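Local coordinates for protein nisin leader peptide-processing serine protease NisP (Lactococcus lactis subsp. lactis, PDB 4MZD) that probably cleaves the leader peptide from the lantibiotic nisin as a secreted, cell-wall-anchored serine endopeptidase of the subtilisin (S8) family, at residues L209-S214 with P272-D277; R265-K270 with N480-V485. All coordinates share one frame; numbering follows the deposited sequence.

Contact 1 (L209-S214 with P272-D277); sequences LMISGS and PGKVVD
Met210 and Val275 face each other as a non-hydrogen-bonded pair where the antiparallel strands 200-210 and 275-278 meet, and CG of Met210 lies 4.1 Å from CG2 of Val275. With CG anti to the backbone N (chi1 -164°) and a bend at chi3, the Met210 chain runs back along the partner segment until SD accepts a weak hydrogen bond from Gly273 N at 3.5 Å. Ile260 of helix 256-264 packs on both Met210 and Val275. Leu209 and Val276 occupy the other face of the sheet as the hydrogen-bonded pair. Their two backbone bonds are joined by a side-chain contact in which CB of Leu209 sits 3.9 Å from CG2 of Val276. The same methyl takes CG2 of Ile211 at 4.2 Å, the two side chains crossing at about a right angle, while Ile211 lies alongside the start of Lys274, both pointing the same way. One more backbone bond, Ile211 N to Lys274 O at 2.8 Å, carries the pairing past the end of strand 200-210. Beyond it OG of Ser212, placed between its own N and carbonyl carbon (chi1 65°), accepts from Lys274 N at 2.8 Å with a nearly straight N-H...O angle of 168°. Past the regular pairing, then, the loop leading into strand 275-278 is held by one strong side-chain acceptor, the serine oxygen, and one weak one, the methionine sulfur.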
loop_
_atom_site.group_PDB
_atom_site.type_symbol
_atom_site.label_atom_id
_atom_site.label_comp_id
_atom_site.label_asym_id
_atom_site.label_seq_id
_atom_site.Cartn_x
_atom_site.Cartn_y
_atom_site.Cartn_z
ATOM N N LEU A 209 -9.466 -5.916 12.494
ATOM C CA LEU A 209 -10.871 -6.043 12.866
ATOM C C LEU A 209 -11.092 -7.396 13.531
ATOM O O LEU A 209 -10.664 -8.422 13.001
ATOM C CB LEU A 209 -11.751 -5.955 11.620
ATOM C CG LEU A 209 -11.629 -4.670 10.795
ATOM C CD1 LEU A 209 -12.473 -4.766 9.540
ATOM C CD2 LEU A 209 -12.033 -3.453 11.613
ATOM N N MET A 210 -11.758 -7.398 14.685
ATOM C CA MET A 210 -12.180 -8.650 15.308
ATOM C C MET A 210 -13.637 -8.835 14.914
ATOM O O MET A 210 -14.504 -8.075 15.351
ATOM C CB MET A 210 -12.009 -8.599 16.830
ATOM C CG MET A 210 -12.053 -9.985 17.509
ATOM S SD MET A 210 -11.756 -10.019 19.345
ATOM C CE MET A 210 -13.360 -9.417 19.923
ATOM N N ILE A 211 -13.899 -9.822 14.062
ATOM C CA ILE A 211 -15.192 -9.906 13.385
ATOM C C ILE A 211 -16.140 -10.938 13.990
ATOM O O ILE A 211 -17.255 -11.114 13.508
ATOM C CB ILE A 211 -15.036 -10.142 11.864
ATOM C CG1 ILE A 211 -14.341 -11.476 11.571
ATOM C CG2 ILE A 211 -14.270 -8.997 11.242
ATOM C CD1 ILE A 211 -14.409 -11.890 10.107
ATOM N N SER A 212 -15.690 -11.621 15.039
ATOM C CA SER A 212 -16.562 -12.471 15.850
ATOM C C SER A 212 -16.141 -12.272 17.301
ATOM O O SER A 212 -15.230 -11.492 17.579
ATOM C CB SER A 212 -16.477 -13.941 15.421
ATOM O OG SER A 212 -15.198 -14.496 15.656
ATOM N N GLY A 213 -16.800 -12.955 18.230
ATOM C CA GLY A 213 -16.513 -12.725 19.631
ATOM C C GLY A 213 -17.026 -11.370 20.076
ATOM O O GLY A 213 -17.920 -10.792 19.454
ATOM N N SER A 214 -16.469 -10.855 21.165
ATOM C CA SER A 214 -16.955 -9.597 21.715
ATOM C C SER A 214 -15.911 -8.857 22.526
ATOM O O SER A 214 -15.072 -9.461 23.200
ATOM C CB SER A 214 -18.195 -9.832 22.579
ATOM O OG SER A 214 -17.891 -10.686 23.666
ATOM N N PRO A 272 -12.669 -13.726 22.824
ATOM C CA PRO A 272 -11.858 -13.613 21.606
ATOM C C PRO A 272 -12.587 -14.168 20.393
ATOM O O PRO A 272 -13.250 -15.202 20.470
ATOM C CB PRO A 272 -10.632 -14.475 21.917
ATOM C CG PRO A 272 -10.571 -14.533 23.406
ATOM C CD PRO A 272 -11.995 -14.514 23.871
ATOM N N GLY A 273 -12.461 -13.462 19.278
ATOM C CA GLY A 273 -13.008 -13.912 18.018
ATOM C C GLY A 273 -11.958 -13.861 16.923
ATOM O O GLY A 273 -10.772 -13.633 17.182
ATOM N N LYS A 274 -12.395 -14.074 15.689
ATOM C CA LYS A 274 -11.504 -14.038 14.537
ATOM C C LYS A 274 -10.994 -12.628 14.272
ATOM O O LYS A 274 -11.779 -11.685 14.170
ATOM C CB LYS A 274 -12.243 -14.557 13.303
ATOM C CG LYS A 274 -11.445 -14.499 12.006
ATOM C CD LYS A 274 -10.245 -15.436 12.004
ATOM C CE LYS A 274 -9.522 -15.389 10.662
ATOM N NZ LYS A 274 -8.415 -16.384 10.565
ATOM N N VAL A 275 -9.679 -12.495 14.143
ATOM C CA VAL A 275 -9.062 -11.220 13.807
ATOM C C VAL A 275 -8.581 -11.254 12.366
ATOM O O VAL A 275 -7.988 -12.241 11.919
ATOM C CB VAL A 275 -7.864 -10.921 14.725
ATOM C CG1 VAL A 275 -7.292 -9.541 14.412
ATOM C CG2 VAL A 275 -8.283 -11.010 16.183
ATOM N N VAL A 276 -8.861 -10.173 11.643
ATOM C CA VAL A 276 -8.381 -10.009 10.276
ATOM C C VAL A 276 -7.643 -8.680 10.115
ATOM O O VAL A 276 -7.894 -7.719 10.849
ATOM C CB VAL A 276 -9.531 -10.111 9.249
ATOM C CG1 VAL A 276 -10.230 -11.456 9.371
ATOM C CG2 VAL A 276 -10.528 -8.975 9.433
ATOM N N ASP A 277 -6.727 -8.663 9.149
ATOM C CA ASP A 277 -5.972 -7.489 8.718
ATOM C C ASP A 277 -6.735 -6.972 7.495
ATOM O O ASP A 277 -6.740 -7.614 6.443
ATOM C CB ASP A 277 -4.545 -7.955 8.370
ATOM C CG ASP A 277 -3.555 -6.816 8.163
ATOM O OD1 ASP A 277 -3.992 -5.659 7.994
ATOM O OD2 ASP A 277 -2.332 -7.102 8.142
#

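Contact 2 (R265-K270 with N480-V485); sequences RFRSIK and NSRGAV
Two surface loops of the subtilisin-like domain meet here: the one that leaves helix 256-264, and the type II turn Ser481-Ala484 that leads into the C-terminal strand 486-487. Arg267, extended from CG to NE, reaches across and grips the carbonyl oxygen of Asn480 side-on, through NE at 2.7 Å and NH2 at 2.9 Å. That oxygen lies in the guanidinium plane, but only NE comes in close to the C=O axis (167°); NH2 stands above the carbonyl plane. CA of Arg482 sits over one guanidinium face, and CG of Arg482 touches CD of Arg267 at 3.7 Å. The guanidinium is held further by Tyr208 O on NH2 and Tyr215 OH on NH1, while that of Arg482 turns to Asp217, Asp221 and Thr219. Next door, the Asn480 side chain lies over the Phe266 ring, its CB 4.1 Å from the centroid in a CH-pi contact, with ring and amide planes 45° apart. A water donates to Phe266 O at 2.7 Å and also hydrogen-bonds Ser481 OG, which is bonded to Asn478 N as well. Arg267 thus holds the carbonyl just before a type II beta turn, whose third position is Gly483 with positive phi, as is usual for that turn.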
loop_
_atom_site.group_PDB
_atom_site.type_symbol
_atom_site.label_atom_id
_atom_site.label_comp_id
_atom_site.label_asym_id
_atom_site.label_seq_id
_atom_site.Cartn_x
_atom_site.Cartn_y
_atom_site.Cartn_z
ATOM N N ARG A 265 -3.277 -5.675 23.841
ATOM C CA ARG A 265 -2.418 -4.568 24.242
ATOM C C ARG A 265 -3.126 -3.228 24.057
ATOM O O ARG A 265 -2.755 -2.234 24.691
ATOM C CB ARG A 265 -1.125 -4.566 23.422
ATOM C CG ARG A 265 -0.260 -5.808 23.554
ATOM C CD ARG A 265 0.920 -5.732 22.592
ATOM N NE ARG A 265 1.670 -4.488 22.762
ATOM C CZ ARG A 265 2.479 -3.967 21.843
ATOM N NH1 ARG A 265 2.651 -4.578 20.678
ATOM N NH2 ARG A 265 3.115 -2.829 22.089
ATOM N N PHE A 266 -4.140 -3.204 23.193
ATOM C CA PHE A 266 -4.722 -1.948 22.718
ATOM C C PHE A 266 -6.237 -1.858 22.854
ATOM O O PHE A 266 -6.816 -0.799 22.597
ATOM C CB PHE A 266 -4.361 -1.728 21.247
ATOM C CG PHE A 266 -2.895 -1.853 20.956
ATOM C CD1 PHE A 266 -2.013 -0.864 21.353
ATOM C CD2 PHE A 266 -2.399 -2.955 20.281
ATOM C CE1 PHE A 266 -0.660 -0.975 21.086
ATOM C CE2 PHE A 266 -1.049 -3.073 20.013
ATOM C CZ PHE A 266 -0.181 -2.083 20.411
ATOM N N ARG A 267 -6.876 -2.966 23.222
ATOM C CA ARG A 267 -8.331 -3.050 23.239
ATOM C C ARG A 267 -8.772 -3.900 24.407
ATOM O O ARG A 267 -7.968 -4.630 24.983
ATOM C CB ARG A 267 -8.851 -3.683 21.947
ATOM C CG ARG A 267 -8.458 -2.936 20.695
ATOM C CD ARG A 267 -9.025 -3.582 19.450
ATOM N NE ARG A 267 -8.358 -3.028 18.280
ATOM C CZ ARG A 267 -8.592 -3.385 17.023
ATOM N NH1 ARG A 267 -9.511 -4.300 16.740
ATOM N NH2 ARG A 267 -7.891 -2.814 16.046
ATOM N N SER A 268 -10.058 -3.817 24.737
ATOM C CA SER A 268 -10.625 -4.573 25.845
ATOM C C SER A 268 -11.479 -5.728 25.323
ATOM O O SER A 268 -12.646 -5.545 24.986
ATOM C CB SER A 268 -11.464 -3.658 26.735
ATOM O OG SER A 268 -10.710 -2.534 27.164
ATOM N N ILE A 269 -10.885 -6.916 25.267
ATOM C CA ILE A 269 -11.536 -8.085 24.680
ATOM C C ILE A 269 -12.160 -8.983 25.746
ATOM O O ILE A 269 -11.519 -9.315 26.742
ATOM C CB ILE A 269 -10.532 -8.896 23.829
ATOM C CG1 ILE A 269 -10.034 -8.045 22.654
ATOM C CG2 ILE A 269 -11.158 -10.199 23.355
ATOM C CD1 ILE A 269 -8.907 -8.665 21.862
ATOM N N LYS A 270 -13.417 -9.364 25.535
ATOM C CA LYS A 270 -14.147 -10.192 26.489
ATOM C C LYS A 270 -14.172 -11.650 26.038
ATOM O O LYS A 270 -13.802 -12.554 26.794
ATOM C CB LYS A 270 -15.578 -9.681 26.652
ATOM C CG LYS A 270 -16.381 -10.459 27.684
ATOM C CD LYS A 270 -17.872 -10.466 27.376
ATOM C CE LYS A 270 -18.514 -9.109 27.617
ATOM N NZ LYS A 270 -18.148 -8.112 26.578
ATOM N N ASN A 480 -4.047 1.493 17.179
ATOM C CA ASN A 480 -4.719 0.216 17.000
ATOM C C ASN A 480 -6.069 0.141 17.702
ATOM O O ASN A 480 -6.622 -0.941 17.842
ATOM C CB ASN A 480 -3.824 -0.935 17.469
ATOM C CG ASN A 480 -2.632 -1.154 16.563
ATOM O OD1 ASN A 480 -1.482 -0.985 16.977
ATOM N ND2 ASN A 480 -2.897 -1.535 15.324
ATOM N N SER A 481 -6.617 1.279 18.130
ATOM C CA SER A 481 -7.967 1.280 18.697
ATOM C C SER A 481 -8.983 0.865 17.648
ATOM O O SER A 481 -8.749 1.047 16.455
ATOM C CB SER A 481 -8.345 2.665 19.223
ATOM O OG SER A 481 -7.568 3.013 20.347
ATOM N N ARG A 482 -10.117 0.324 18.087
ATOM C CA ARG A 482 -11.166 -0.038 17.149
ATOM C C ARG A 482 -11.504 1.149 16.267
ATOM O O ARG A 482 -11.703 2.265 16.757
ATOM C CB ARG A 482 -12.415 -0.495 17.892
ATOM C CG ARG A 482 -12.194 -1.720 18.739
ATOM C CD ARG A 482 -13.410 -1.989 19.597
ATOM N NE ARG A 482 -14.569 -2.355 18.794
ATOM C CZ ARG A 482 -15.796 -2.488 19.287
ATOM N NH1 ARG A 482 -16.018 -2.259 20.579
ATOM N NH2 ARG A 482 -16.800 -2.840 18.492
ATOM N N GLY A 483 -11.576 0.901 14.966
ATOM C CA GLY A 483 -11.983 1.917 14.018
ATOM C C GLY A 483 -10.860 2.781 13.473
ATOM O O GLY A 483 -11.087 3.545 12.537
ATOM N N ALA A 484 -9.658 2.676 14.037
ATOM C CA ALA A 484 -8.544 3.516 13.584
ATOM C C ALA A 484 -7.787 2.872 12.426
ATOM O O ALA A 484 -7.184 1.810 12.579
ATOM C CB ALA A 484 -7.593 3.808 14.731
ATOM N N VAL A 485 -7.807 3.529 11.268
ATOM C CA VAL A 485 -7.012 3.104 10.122
ATOM C C VAL A 485 -5.681 3.840 10.183
ATOM O O VAL A 485 -5.646 5.050 10.433
ATOM C CB VAL A 485 -7.737 3.427 8.803
ATOM C CG1 VAL A 485 -6.844 3.147 7.601
ATOM C CG2 VAL A 485 -9.027 2.634 8.712
HETATM O O HOH W 1 -8.541 1.229 22.246
#

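Overall arrangement
From the N terminus, strand 200-210 of the central sheet brings in 209-214, and the chain passes through helix 222-238, strand 241-245 and helix 256-264 before it enters the loop that holds 265-270. Only then does 272-277 come back to 209-214, so contact 1 closes a loop of 57 residues. Contact 2 waits for 480-485, near the C terminus, and spans 209 residues, including the unmodelled 408-475. The segments alternate, so the two loops cross. The centres are about 11 Å apart, joined by a probable hydrogen bond from Lys270 N to Ser214 O and by packing of Met210 SD on Ile269 CD1. Together they tie the C-terminal end of strand 200-210, the connection from helix 256-264 to strand 275-278 and the C-terminal tail.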